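Local coordinates for Dbv8 protein (Nonomuraea, PDB 4MFZ) that binds decanoyl-CoA and, as a GNAT-type N-acyltransferase, probably transfers such long aliphatic acyl chains to glycopeptide antibiotics, at residues A[28-33]-A[121-126]; A[47-52]-A[97-102]; A[60-65]-A[74-79]; A[261-266]-A[327-332]. One frame throughout, in Å; residues are numbered along the deposited sequence.

Contact 1. Residues A[28-33]-A[121-126]; sequences RQLRLG and YETGAA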
loop_
_atom_site.group_PDB
_atom_site.type_symbol
_atom_site.label_atom_id
_atom_site.label_comp_id
_atom_site.label_asym_id
_atom_site.label_seq_id
_atom_site.Cartn_x
_atom_site.Cartn_y
_atom_site.Cartn_z
ATOM N N ARG A 28 9.490 -8.089 -24.295
ATOM C CA ARG A 28 10.842 -8.527 -24.578
ATOM C C ARG A 28 11.907 -7.586 -23.993
ATOM O O ARG A 28 12.857 -8.051 -23.374
ATOM C CB ARG A 28 11.032 -8.701 -26.082
ATOM C CG ARG A 28 12.412 -9.221 -26.461
ATOM C CD ARG A 28 12.467 -9.681 -27.920
ATOM N NE ARG A 28 11.988 -8.619 -28.795
ATOM C CZ ARG A 28 10.832 -8.664 -29.451
ATOM N NH1 ARG A 28 10.054 -9.744 -29.345
ATOM N NH2 ARG A 28 10.465 -7.638 -30.223
ATOM N N GLN A 29 11.739 -6.276 -24.173
ATOM C CA GLN A 29 12.750 -5.319 -23.717
ATOM C C GLN A 29 12.828 -5.165 -22.202
ATOM O O GLN A 29 13.912 -4.949 -21.674
ATOM C CB GLN A 29 12.578 -3.974 -24.404
ATOM C CG GLN A 29 12.791 -4.137 -25.895
ATOM C CD GLN A 29 12.907 -2.835 -26.628
ATOM O OE1 GLN A 29 12.489 -2.737 -27.787
ATOM N NE2 GLN A 29 13.492 -1.828 -25.980
ATOM N N LEU A 30 11.690 -5.310 -21.519
ATOM C CA LEU A 30 11.641 -5.105 -20.072
ATOM C C LEU A 30 11.824 -6.419 -19.312
ATOM O O LEU A 30 11.761 -6.446 -18.090
ATOM C CB LEU A 30 10.341 -4.381 -19.663
ATOM C CG LEU A 30 10.046 -3.009 -20.284
ATOM C CD1 LEU A 30 8.719 -2.450 -19.778
ATOM C CD2 LEU A 30 11.145 -1.979 -20.028
ATOM N N ARG A 31 12.056 -7.507 -20.051
ATOM C CA ARG A 31 12.391 -8.838 -19.506
ATOM C C ARG A 31 11.250 -9.453 -18.708
ATOM O O ARG A 31 11.479 -10.239 -17.780
ATOM C CB ARG A 31 13.700 -8.801 -18.668
ATOM C CG ARG A 31 14.902 -8.126 -19.357
ATOM C CD ARG A 31 15.268 -8.780 -20.694
ATOM N NE ARG A 31 15.832 -10.112 -20.481
ATOM C CZ ARG A 31 16.265 -10.926 -21.442
ATOM N NH1 ARG A 31 16.227 -10.564 -22.715
ATOM N NH2 ARG A 31 16.746 -12.113 -21.128
ATOM N N LEU A 32 10.024 -9.080 -19.072
ATOM C CA LEU A 32 8.811 -9.539 -18.404
ATOM C C LEU A 32 8.437 -10.993 -18.702
ATOM O O LEU A 32 8.593 -11.463 -19.819
ATOM C CB LEU A 32 7.629 -8.614 -18.744
ATOM C CG LEU A 32 7.626 -7.238 -18.077
ATOM C CD1 LEU A 32 6.519 -6.363 -18.655
ATOM C CD2 LEU A 32 7.457 -7.392 -16.555
ATOM N N GLY A 33 7.896 -11.690 -17.705
ATOM C CA GLY A 33 7.588 -13.103 -17.864
ATOM C C GLY A 33 6.294 -13.207 -18.639
ATOM O O GLY A 33 5.620 -12.192 -18.883
ATOM N N TYR A 121 14.237 -5.915 -12.196
ATOM C CA TYR A 121 15.169 -4.812 -11.893
ATOM C C TYR A 121 16.420 -4.768 -12.765
ATOM O O TYR A 121 17.104 -3.744 -12.777
ATOM C CB TYR A 121 15.604 -4.793 -10.401
ATOM C CG TYR A 121 14.485 -4.632 -9.377
ATOM C CD1 TYR A 121 13.240 -4.112 -9.736
ATOM C CD2 TYR A 121 14.695 -4.992 -8.024
ATOM C CE1 TYR A 121 12.227 -3.967 -8.797
ATOM C CE2 TYR A 121 13.695 -4.836 -7.078
ATOM C CZ TYR A 121 12.468 -4.332 -7.457
ATOM O OH TYR A 121 11.457 -4.200 -6.515
ATOM N N GLU A 122 16.732 -5.834 -13.501
ATOM C CA GLU A 122 17.982 -5.850 -14.314
ATOM C C GLU A 122 18.009 -4.805 -15.446
ATOM O O GLU A 122 19.055 -4.494 -16.032
ATOM C CB GLU A 122 18.252 -7.247 -14.874
ATOM C CG GLU A 122 17.155 -7.781 -15.787
ATOM C CD GLU A 122 16.144 -8.630 -15.042
ATOM O OE1 GLU A 122 15.694 -9.625 -15.647
ATOM O OE2 GLU A 122 15.831 -8.328 -13.848
ATOM N N THR A 123 16.828 -4.271 -15.744
ATOM C CA THR A 123 16.632 -3.274 -16.785
ATOM C C THR A 123 16.997 -1.827 -16.313
ATOM O O THR A 123 17.089 -0.893 -17.111
ATOM C CB THR A 123 15.156 -3.435 -17.259
ATOM O OG1 THR A 123 15.112 -3.995 -18.581
ATOM C CG2 THR A 123 14.385 -2.209 -17.155
ATOM N N GLY A 124 17.220 -1.653 -15.013
ATOM C CA GLY A 124 17.726 -0.369 -14.486
ATOM C C GLY A 124 16.809 0.240 -13.434
ATOM O O GLY A 124 15.765 -0.325 -13.118
ATOM N N ALA A 125 17.197 1.397 -12.900
ATOM C CA ALA A 125 16.485 1.987 -11.782
ATOM C C ALA A 125 15.076 2.499 -12.148
ATOM O O ALA A 125 14.207 2.551 -11.293
ATOM C CB ALA A 125 17.330 3.092 -11.129
ATOM N N ALA A 126 14.847 2.886 -13.404
ATOM C CA ALA A 126 13.505 3.340 -13.816
ATOM C C ALA A 126 12.495 2.206 -13.653
ATOM O O ALA A 126 11.348 2.460 -13.264
ATOM C CB ALA A 126 13.510 3.866 -15.245
HETATM O O HOH W 1 16.391 -11.040 -17.836
HETATM O O HOH W 2 13.343 -10.849 -15.727
#

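Contact 2. Residues A[47-52]-A[97-102]; sequences GPPPEP and RAHHEL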
loop_
_atom_site.group_PDB
_atom_site.type_symbol
_atom_site.label_atom_id
_atom_site.label_comp_id
_atom_site.label_asym_id
_atom_site.label_seq_id
_atom_site.Cartn_x
_atom_site.Cartn_y
_atom_site.Cartn_z
ATOM N N GLY A 47 -4.162 2.239 -24.910
ATOM C CA GLY A 47 -3.384 3.279 -25.593
ATOM C C GLY A 47 -3.004 4.433 -24.657
ATOM O O GLY A 47 -3.240 4.360 -23.433
ATOM N N PRO A 48 -2.406 5.498 -25.217
ATOM C CA PRO A 48 -1.932 6.627 -24.403
ATOM C C PRO A 48 -3.102 7.392 -23.763
ATOM O O PRO A 48 -4.193 7.429 -24.330
ATOM C CB PRO A 48 -1.211 7.537 -25.414
ATOM C CG PRO A 48 -1.106 6.778 -26.700
ATOM C CD PRO A 48 -2.133 5.680 -26.662
ATOM N N PRO A 49 -2.877 7.983 -22.580
ATOM C CA PRO A 49 -3.916 8.756 -21.867
ATOM C C PRO A 49 -4.370 10.010 -22.632
ATOM O O PRO A 49 -3.573 10.609 -23.371
ATOM C CB PRO A 49 -3.195 9.188 -20.576
ATOM C CG PRO A 49 -1.736 9.261 -20.984
ATOM C CD PRO A 49 -1.548 8.125 -21.944
ATOM N N PRO A 50 -5.638 10.439 -22.433
ATOM C CA PRO A 50 -6.081 11.656 -23.123
ATOM C C PRO A 50 -5.309 12.882 -22.634
ATOM O O PRO A 50 -5.204 13.869 -23.373
ATOM C CB PRO A 50 -7.575 11.754 -22.761
ATOM C CG PRO A 50 -7.723 10.980 -21.495
ATOM C CD PRO A 50 -6.681 9.891 -21.536
ATOM N N GLU A 51 -4.763 12.804 -21.418
ATOM C CA GLU A 51 -3.907 13.848 -20.846
ATOM C C GLU A 51 -2.465 13.395 -20.823
ATOM O O GLU A 51 -2.135 12.447 -20.095
ATOM C CB GLU A 51 -4.299 14.097 -19.396
ATOM C CG GLU A 51 -5.648 14.746 -19.196
ATOM C CD GLU A 51 -5.537 16.250 -19.076
ATOM O OE1 GLU A 51 -4.875 16.882 -19.941
ATOM O OE2 GLU A 51 -6.120 16.796 -18.109
ATOM N N PRO A 52 -1.585 14.078 -21.576
ATOM C CA PRO A 52 -0.195 13.631 -21.693
ATOM C C PRO A 52 0.470 13.458 -20.316
ATOM O O PRO A 52 0.175 14.232 -19.397
ATOM C CB PRO A 52 0.475 14.770 -22.456
ATOM C CG PRO A 52 -0.640 15.436 -23.192
ATOM C CD PRO A 52 -1.802 15.363 -22.251
ATOM N N ARG A 97 0.432 3.878 -20.489
ATOM C CA ARG A 97 -0.748 3.008 -20.502
ATOM C C ARG A 97 -1.167 2.549 -19.103
ATOM O O ARG A 97 -2.361 2.468 -18.813
ATOM C CB ARG A 97 -0.526 1.827 -21.485
ATOM C CG ARG A 97 -0.478 2.328 -22.925
ATOM C CD ARG A 97 0.211 1.395 -23.919
ATOM N NE ARG A 97 0.230 1.977 -25.276
ATOM C CZ ARG A 97 0.961 3.037 -25.625
ATOM N NH1 ARG A 97 1.787 3.652 -24.739
ATOM N NH2 ARG A 97 0.907 3.475 -26.879
ATOM N N ALA A 98 -0.205 2.258 -18.232
ATOM C CA ALA A 98 -0.487 2.013 -16.803
ATOM C C ALA A 98 -1.204 3.200 -16.155
ATOM O O ALA A 98 -2.174 3.013 -15.457
ATOM C CB ALA A 98 0.795 1.693 -16.030
ATOM N N HIS A 99 -0.706 4.410 -16.373
ATOM C CA HIS A 99 -1.355 5.623 -15.877
ATOM C C HIS A 99 -2.781 5.749 -16.409
ATOM O O HIS A 99 -3.711 6.104 -15.677
ATOM C CB HIS A 99 -0.526 6.840 -16.270
ATOM C CG HIS A 99 -1.280 8.134 -16.196
ATOM N ND1 HIS A 99 -1.676 8.685 -15.020
ATOM C CD2 HIS A 99 -1.741 8.979 -17.205
ATOM C CE1 HIS A 99 -2.342 9.827 -15.278
ATOM N NE2 HIS A 99 -2.401 9.989 -16.610
ATOM N N HIS A 100 -2.950 5.430 -17.686
ATOM C CA HIS A 100 -4.242 5.511 -18.329
ATOM C C HIS A 100 -5.220 4.597 -17.651
ATOM O O HIS A 100 -6.347 5.002 -17.422
ATOM C CB HIS A 100 -4.141 5.201 -19.835
ATOM C CG HIS A 100 -5.398 5.535 -20.608
ATOM N ND1 HIS A 100 -5.496 5.369 -21.950
ATOM C CD2 HIS A 100 -6.621 6.077 -20.184
ATOM C CE1 HIS A 100 -6.729 5.763 -22.356
ATOM N NE2 HIS A 100 -7.408 6.200 -21.269
ATOM N N GLU A 101 -4.783 3.370 -17.325
ATOM C CA GLU A 101 -5.595 2.356 -16.651
ATOM C C GLU A 101 -6.124 2.910 -15.315
ATOM O O GLU A 101 -7.281 2.671 -14.978
ATOM C CB GLU A 101 -4.787 1.054 -16.432
ATOM C CG GLU A 101 -5.493 -0.080 -15.677
ATOM C CD GLU A 101 -4.643 -1.375 -15.510
ATOM O OE1 GLU A 101 -3.402 -1.342 -15.214
ATOM O OE2 GLU A 101 -5.236 -2.468 -15.649
ATOM N N LEU A 102 -5.304 3.688 -14.602
ATOM C CA LEU A 102 -5.684 4.259 -13.299
ATOM C C LEU A 102 -6.650 5.432 -13.387
ATOM O O LEU A 102 -7.512 5.549 -12.525
ATOM C CB LEU A 102 -4.439 4.694 -12.468
ATOM C CG LEU A 102 -3.376 3.615 -12.284
ATOM C CD1 LEU A 102 -2.290 4.112 -11.335
ATOM C CD2 LEU A 102 -3.985 2.326 -11.764
HETATM O O HOH W 3 -4.658 11.048 -18.229
#

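Contact 3. Residues A[60-65]-A[74-79]; sequences EARDLL and DVEEIV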
loop_
_atom_site.group_PDB
_atom_site.type_symbol
_atom_site.label_atom_id
_atom_site.label_comp_id
_atom_site.label_asym_id
_atom_site.label_seq_id
_atom_site.Cartn_x
_atom_site.Cartn_y
_atom_site.Cartn_z
ATOM N N GLU A 60 11.869 20.288 -8.689
ATOM C CA GLU A 60 10.434 20.127 -8.546
ATOM C C GLU A 60 10.183 18.699 -8.029
ATOM O O GLU A 60 9.438 18.509 -7.077
ATOM C CB GLU A 60 9.728 20.365 -9.888
ATOM C CG GLU A 60 8.234 20.652 -9.774
ATOM C CD GLU A 60 7.471 20.426 -11.073
ATOM O OE1 GLU A 60 8.059 20.599 -12.175
ATOM O OE2 GLU A 60 6.275 20.070 -10.994
ATOM N N ALA A 61 10.846 17.711 -8.643
ATOM C CA ALA A 61 10.783 16.311 -8.200
ATOM C C ALA A 61 11.251 16.121 -6.739
ATOM O O ALA A 61 10.519 15.548 -5.931
ATOM C CB ALA A 61 11.562 15.405 -9.152
ATOM N N ARG A 62 12.457 16.605 -6.411
ATOM C CA ARG A 62 12.965 16.570 -5.018
ATOM C C ARG A 62 11.913 17.075 -4.033
ATOM O O ARG A 62 11.574 16.381 -3.060
ATOM C CB ARG A 62 14.236 17.418 -4.892
ATOM C CG ARG A 62 15.390 16.884 -5.721
ATOM C CD ARG A 62 16.698 17.665 -5.548
ATOM N NE ARG A 62 17.750 16.928 -6.250
ATOM C CZ ARG A 62 18.075 17.057 -7.540
ATOM N NH1 ARG A 62 17.482 17.939 -8.328
ATOM N NH2 ARG A 62 19.017 16.285 -8.051
ATOM N N ASP A 63 11.382 18.270 -4.310
ATOM C CA ASP A 63 10.368 18.917 -3.451
ATOM C C ASP A 63 9.080 18.087 -3.260
ATOM O O ASP A 63 8.601 17.900 -2.128
ATOM C CB ASP A 63 9.981 20.291 -3.993
ATOM C CG ASP A 63 11.090 21.323 -3.848
ATOM O OD1 ASP A 63 12.186 21.035 -3.283
ATOM O OD2 ASP A 63 10.849 22.453 -4.325
ATOM N N LEU A 64 8.521 17.603 -4.362
ATOM C CA LEU A 64 7.350 16.752 -4.282
ATOM C C LEU A 64 7.658 15.461 -3.513
ATOM O O LEU A 64 6.907 15.090 -2.609
ATOM C CB LEU A 64 6.807 16.448 -5.687
ATOM C CG LEU A 64 5.472 15.692 -5.783
ATOM C CD1 LEU A 64 4.399 16.435 -4.994
ATOM C CD2 LEU A 64 5.065 15.518 -7.245
ATOM N N LEU A 65 8.776 14.801 -3.841
ATOM C CA LEU A 65 9.097 13.520 -3.195
ATOM C C LEU A 65 9.367 13.675 -1.684
ATOM O O LEU A 65 9.084 12.766 -0.908
ATOM C CB LEU A 65 10.268 12.812 -3.893
ATOM C CG LEU A 65 9.980 12.227 -5.282
ATOM C CD1 LEU A 65 11.281 12.010 -6.051
ATOM C CD2 LEU A 65 9.191 10.931 -5.185
ATOM N N ASP A 74 16.800 7.472 -1.682
ATOM C CA ASP A 74 15.914 7.111 -2.782
ATOM C C ASP A 74 15.533 8.300 -3.640
ATOM O O ASP A 74 15.461 8.166 -4.853
ATOM C CB ASP A 74 14.684 6.386 -2.265
ATOM C CG ASP A 74 15.026 5.031 -1.685
ATOM O OD1 ASP A 74 15.111 4.053 -2.447
ATOM O OD2 ASP A 74 15.213 4.952 -0.461
ATOM N N VAL A 75 15.315 9.454 -3.011
ATOM C CA VAL A 75 14.950 10.658 -3.727
ATOM C C VAL A 75 15.914 10.895 -4.897
ATOM O O VAL A 75 15.487 11.016 -6.050
ATOM C CB VAL A 75 14.887 11.880 -2.793
ATOM C CG1 VAL A 75 14.841 13.180 -3.578
ATOM C CG2 VAL A 75 13.666 11.790 -1.895
ATOM N N GLU A 76 17.211 10.930 -4.593
ATOM C CA GLU A 76 18.235 11.154 -5.605
ATOM C C GLU A 76 18.244 10.094 -6.723
ATOM O O GLU A 76 18.363 10.436 -7.909
ATOM C CB GLU A 76 19.616 11.300 -4.952
ATOM C CG GLU A 76 19.771 12.573 -4.115
ATOM C CD GLU A 76 19.131 13.818 -4.735
ATOM O OE1 GLU A 76 19.432 14.181 -5.883
ATOM O OE2 GLU A 76 18.320 14.472 -4.067
ATOM N N GLU A 77 18.105 8.820 -6.347
ATOM C CA GLU A 77 18.002 7.751 -7.347
ATOM C C GLU A 77 16.767 7.927 -8.242
ATOM O O GLU A 77 16.874 7.827 -9.471
ATOM C CB GLU A 77 17.960 6.374 -6.701
ATOM C CG GLU A 77 19.182 6.018 -5.882
ATOM C CD GLU A 77 19.323 4.512 -5.685
ATOM O OE1 GLU A 77 18.366 3.838 -5.220
ATOM O OE2 GLU A 77 20.410 3.990 -6.009
ATOM N N ILE A 78 15.614 8.196 -7.618
ATOM C CA ILE A 78 14.358 8.388 -8.355
ATOM C C ILE A 78 14.457 9.557 -9.311
ATOM O O ILE A 78 14.070 9.433 -10.482
ATOM C CB ILE A 78 13.118 8.576 -7.453
ATOM C CG1 ILE A 78 12.905 7.329 -6.592
ATOM C CG2 ILE A 78 11.885 8.827 -8.337
ATOM C CD1 ILE A 78 11.864 7.459 -5.493
ATOM N N VAL A 79 14.988 10.677 -8.824
ATOM C CA VAL A 79 15.206 11.849 -9.664
ATOM C C VAL A 79 16.159 11.562 -10.842
ATOM O O VAL A 79 15.810 11.839 -11.988
ATOM C CB VAL A 79 15.599 13.106 -8.837
ATOM C CG1 VAL A 79 15.901 14.294 -9.742
ATOM C CG2 VAL A 79 14.477 13.490 -7.890
#

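Contact 4. Residues A[261-266]-A[327-332]; sequences PQLAEY and RHWYQR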
loop_
_atom_site.group_PDB
_atom_site.type_symbol
_atom_site.label_atom_id
_atom_site.label_comp_id
_atom_site.label_asym_id
_atom_site.label_seq_id
_atom_site.Cartn_x
_atom_site.Cartn_y
_atom_site.Cartn_z
ATOM N N PRO A 261 -4.974 -14.896 18.918
ATOM C CA PRO A 261 -5.116 -14.990 20.391
ATOM C C PRO A 261 -3.795 -15.253 21.139
ATOM O O PRO A 261 -3.634 -14.772 22.273
ATOM C CB PRO A 261 -6.086 -16.166 20.594
ATOM C CG PRO A 261 -6.908 -16.184 19.317
ATOM C CD PRO A 261 -6.005 -15.680 18.203
ATOM N N GLN A 262 -2.872 -15.994 20.522
ATOM C CA GLN A 262 -1.566 -16.355 21.150
ATOM C C GLN A 262 -0.697 -15.179 21.650
ATOM O O GLN A 262 0.210 -15.364 22.469
ATOM C CB GLN A 262 -0.721 -17.181 20.171
ATOM C CG GLN A 262 -1.390 -18.454 19.694
ATOM C CD GLN A 262 -0.486 -19.263 18.785
ATOM O OE1 GLN A 262 -0.298 -18.935 17.602
ATOM N NE2 GLN A 262 0.090 -20.316 19.335
ATOM N N LEU A 263 -0.948 -13.982 21.130
ATOM C CA LEU A 263 -0.194 -12.807 21.524
ATOM C C LEU A 263 -0.397 -12.537 23.008
ATOM O O LEU A 263 0.505 -12.004 23.665
ATOM C CB LEU A 263 -0.581 -11.579 20.690
ATOM C CG LEU A 263 -0.112 -11.508 19.231
ATOM C CD1 LEU A 263 -0.683 -10.282 18.499
ATOM C CD2 LEU A 263 1.412 -11.516 19.127
ATOM N N ALA A 264 -1.560 -12.938 23.538
ATOM C CA ALA A 264 -1.880 -12.756 24.969
ATOM C C ALA A 264 -0.973 -13.590 25.872
ATOM O O ALA A 264 -0.885 -13.331 27.074
ATOM C CB ALA A 264 -3.357 -13.060 25.257
ATOM N N GLU A 265 -0.290 -14.575 25.288
ATOM C CA GLU A 265 0.637 -15.428 26.028
ATOM C C GLU A 265 1.946 -14.683 26.344
ATOM O O GLU A 265 2.666 -15.018 27.305
ATOM C CB GLU A 265 0.939 -16.690 25.215
ATOM C CG GLU A 265 0.953 -17.970 26.039
ATOM C CD GLU A 265 1.781 -19.094 25.426
ATOM O OE1 GLU A 265 1.507 -19.512 24.281
ATOM O OE2 GLU A 265 2.701 -19.580 26.118
ATOM N N TYR A 266 2.219 -13.652 25.553
ATOM C CA TYR A 266 3.520 -13.002 25.509
ATOM C C TYR A 266 3.548 -11.546 25.907
ATOM O O TYR A 266 4.483 -11.113 26.557
ATOM C CB TYR A 266 4.082 -13.118 24.100
ATOM C CG TYR A 266 4.453 -14.550 23.762
ATOM C CD1 TYR A 266 5.623 -15.124 24.277
ATOM C CD2 TYR A 266 3.615 -15.348 22.961
ATOM C CE1 TYR A 266 5.961 -16.439 23.985
ATOM C CE2 TYR A 266 3.957 -16.666 22.661
ATOM C CZ TYR A 266 5.127 -17.202 23.172
ATOM O OH TYR A 266 5.497 -18.502 22.887
ATOM N N ARG A 327 6.827 -23.807 17.551
ATOM C CA ARG A 327 5.409 -23.385 17.559
ATOM C C ARG A 327 5.086 -22.409 16.419
ATOM O O ARG A 327 5.995 -21.930 15.755
ATOM C CB ARG A 327 5.046 -22.787 18.917
ATOM C CG ARG A 327 5.145 -23.802 20.037
ATOM C CD ARG A 327 4.915 -23.181 21.406
ATOM N NE ARG A 327 3.526 -22.758 21.571
ATOM C CZ ARG A 327 3.082 -22.021 22.591
ATOM N NH1 ARG A 327 3.910 -21.612 23.549
ATOM N NH2 ARG A 327 1.799 -21.684 22.646
ATOM N N HIS A 328 3.808 -22.110 16.202
ATOM C CA HIS A 328 3.392 -21.297 15.032
ATOM C C HIS A 328 2.488 -20.128 15.288
ATOM O O HIS A 328 1.681 -20.149 16.207
ATOM C CB HIS A 328 2.802 -22.189 13.935
ATOM C CG HIS A 328 3.811 -23.143 13.351
ATOM N ND1 HIS A 328 3.945 -24.414 13.790
ATOM C CD2 HIS A 328 4.800 -22.952 12.379
ATOM C CE1 HIS A 328 4.953 -25.020 13.111
ATOM N NE2 HIS A 328 5.477 -24.118 12.251
ATOM N N TRP A 329 2.610 -19.114 14.429
ATOM C CA TRP A 329 1.753 -17.929 14.464
ATOM C C TRP A 329 0.653 -17.995 13.451
ATOM O O TRP A 329 0.850 -18.514 12.354
ATOM C CB TRP A 329 2.596 -16.694 14.206
ATOM C CG TRP A 329 3.604 -16.470 15.299
ATOM C CD1 TRP A 329 4.970 -16.759 15.272
ATOM C CD2 TRP A 329 3.339 -15.938 16.634
ATOM N NE1 TRP A 329 5.561 -16.428 16.477
ATOM C CE2 TRP A 329 4.632 -15.927 17.339
ATOM C CE3 TRP A 329 2.201 -15.470 17.292
ATOM C CZ2 TRP A 329 4.756 -15.460 18.644
ATOM C CZ3 TRP A 329 2.339 -15.008 18.610
ATOM C CH2 TRP A 329 3.591 -14.993 19.267
ATOM N N TYR A 330 -0.508 -17.436 13.801
ATOM C CA TYR A 330 -1.659 -17.353 12.877
ATOM C C TYR A 330 -2.142 -15.922 12.623
ATOM O O TYR A 330 -2.027 -15.055 13.481
ATOM C CB TYR A 330 -2.813 -18.257 13.362
ATOM C CG TYR A 330 -2.340 -19.677 13.495
ATOM C CD1 TYR A 330 -2.357 -20.538 12.394
ATOM C CD2 TYR A 330 -1.800 -20.144 14.698
ATOM C CE1 TYR A 330 -1.880 -21.838 12.491
ATOM C CE2 TYR A 330 -1.319 -21.437 14.803
ATOM C CZ TYR A 330 -1.359 -22.274 13.697
ATOM O OH TYR A 330 -0.882 -23.560 13.797
ATOM N N GLN A 331 -2.652 -15.680 11.420
ATOM C CA GLN A 331 -3.420 -14.490 11.113
ATOM C C GLN A 331 -4.879 -14.782 11.394
ATOM O O GLN A 331 -5.338 -15.910 11.160
ATOM C CB GLN A 331 -3.310 -14.184 9.638
ATOM C CG GLN A 331 -1.948 -13.695 9.197
ATOM C CD GLN A 331 -2.013 -13.173 7.790
ATOM O OE1 GLN A 331 -1.953 -11.969 7.546
ATOM N NE2 GLN A 331 -2.188 -14.078 6.852
ATOM N N ARG A 332 -5.620 -13.789 11.874
ATOM C CA ARG A 332 -7.079 -13.939 11.983
ATOM C C ARG A 332 -7.775 -12.801 11.263
ATOM O O ARG A 332 -7.227 -11.696 11.158
ATOM C CB ARG A 332 -7.568 -14.028 13.445
ATOM C CG ARG A 332 -6.741 -14.924 14.360
ATOM C CD ARG A 332 -7.058 -16.406 14.214
ATOM N NE ARG A 332 -8.137 -16.761 15.120
ATOM C CZ ARG A 332 -9.401 -16.848 14.749
ATOM N NH1 ARG A 332 -9.709 -16.632 13.500
ATOM N NH2 ARG A 332 -10.345 -17.153 15.614
#

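Contact 1. Residues A[28-33]-A[121-126]
Leu-30 and Thr-123 bring the backbones closest, their CA atoms 6.3 Å apart, where the turn that ends helix 23-29 meets the approach to helix 125-128. The direct contact is slight: Thr-123 OG1 lies 3.9 Å from Leu-30 CA, and the threonine methyl CG2 only grazes Leu-30 CD2. The leucine CB points away from Thr-123, and the side chain is buried against Ala-90 and Leu-94 of helix 89-104, which suits an apolar residue. Polar atoms at the surface meet through water. Glu-122 OE1 rests 3.7 Å from Arg-31 CB, but stays 4.9 Å from Arg-31 NE, too far for a direct bond. One water spans that gap, accepting from Arg-31 NE in the guanidinium plane (2.9 Å) and donating to Glu-122 OE1 (2.7 Å). A second donates to both Arg-31 O and the same OE1, so this oxygen receives two water hydrogens. The bend of Glu-122 at chi2 (-94°) brings its carboxylate back toward the arginine. Gly-124, with phi 123°, takes a conformation in which a CB would strike the preceding carbonyl. The contact thus pairs two helix ends: a Schellman motif, with Arg-31 at positive phi, and an N-cap glycine.

Contact 2. Residues A[47-52]-A[97-102]
His-100 ND1 donates to Gly-47 O across 2.9 Å, nearly straight at 171°, and ties helix 89-104 to a proline-rich loop that leaves helix 37-46 and runs through Pro-48 and Pro-49 in polyproline II conformation. The oxygen lies in the imidazole plane, although the ring nitrogen stands well above the plane of the carbonyl. With its edge so held, the ring offers one face to the loop: Pro-49 CA and Pro-50 CD make CH-pi contacts, 3.9 Å and 4.1 Å from the His-100 centroid. Proline suits position 50 by setting a CD methylene, not an N-H, against the imidazole, and the proline run stiffens the chain. CG of His-100 is anti to its backbone N (chi1 -169°), which carries the ring out to the loop. Positive phi at Gly-47 ends its helix and favours glycine. Beside it, the guanidinium of Arg-97 spreads one face under Pro-48 N, while its own fixing comes from Trp-93, through a cation-pi contact and a bond from NH1 to the carbonyl O. His-99 meets Pro-49 CB with its ring edge, CD2 approaching to 3.7 Å. Thr-138 OG1 on helix 130-148 holds its ND1, and a water sits 3.0 Å from His-99 NE2, donating a weak bond to Glu-51 O.

Contact 3. Residues A[60-65]-A[74-79]
The guanidinium of Arg-62 has Val-79 CG1 over one face, 3.9 Å above the plane and toward its rim, and the carboxylate of Glu-76 at its edge. The two flat groups are nearly coplanar, 10° apart, and form a side-on salt bridge: Arg-62 NH2 and NE both donate to the syn side of Glu-76 OE1, at 3.0 Å and 3.2 Å. A longer, weak bond joins NE to Glu-76 OE2. The arginine chain runs extended from CG to NE, whereas Glu-76 is folded at chi2 (-40°) so that its acid turns back to meet it. Arg-62 NH1 is taken by Asp-59. Below this bridge lie the apolar faces of helices 58-67 and 72-81, an alpha-alpha hairpin whose segments cross at 138° with axes 9.8 Å apart. Ala-61 is small enough to let Val-79 CG2 come within 3.7 Å of its CB. Leu-65 CD1 reaches Ile-78 CG2 and the same Val-79 branch, both at 4.0 Å, and Val-75 CG2 packs on Leu-65 CB. Val-132 of helix 130-148 and Val-70 of the connecting loop pack against Leu-65 and Ile-78. Aliphatic side chains thus pack on the inside, while two acids share one arginine at the rim, which probably favours their ionised forms.

Contact 4. Residues A[261-266]-A[327-332]
Gln-262 and Trp-329 mark the nearest backbone approach, CA to CA 7.6 Å, where a helix-like turn at 261-265 packs beside the chain entering strand 330-337 of the GNAT-type sheet. Backbone bonds close the turn, from the N of Ala-264, Glu-265 and Tyr-266 to the carbonyl three residues back. The turn follows strand 251-256, the sheet neighbour of 330-337. Trp-329 is the broad apolar surface of the contact, and its indole meets three residues: Leu-263 CD2 is 3.6 Å from Trp-329 CZ3, Tyr-266 CD2 is 3.7 Å from Trp-329 CH2, and Gln-262 CB lies 4.1 Å from Trp-329 CZ3. The tyrosine ring and the six-membered indole ring meet obliquely, planes 49° apart, and His-322 of helix 314-324 touches both. A large flat residue suits this junction because it can serve the turn and that helix together. The bound decanoyl-CoA is about 7 Å from the side chain of Leu-263. At one end Pro-261 CD sits 3.9 Å from Arg-332 NE, at the guanidinium edge; Arg-332 NH1 is bonded to Leu-283 O. At the other end Glu-265 and Arg-327 reach toward each other at the surface, which suits a charged pair. They form a salt bridge: beside weak bonds from NH1, Arg-327 NH2 donates to the syn lone pair of Glu-265 OE1 at 2.7 Å, and that oxygen lies 19° out of the guanidinium plane.

Contacts 1, 2 and 3 belong to the helical N-terminal half, and contact 4 to the GNAT-like C-terminal half, on the far side of the chain's centre from contacts 2 and 3. Helix 89-104 links the first two: it carries one segment of contact 2 and backs the leucine of contact 1. Contact 3, partly buried, joins neighbouring helices through aliphatic chains with a salt bridge at its rim. The other three are surface contacts. Contact 1 relies on two waters that join a carboxylate to an arginine side chain and to a backbone carbonyl, contact 2 on imidazoles against prolines, and contact 4, the one beside the bound acyl-CoA, on a buried indole flanked by a direct ion pair.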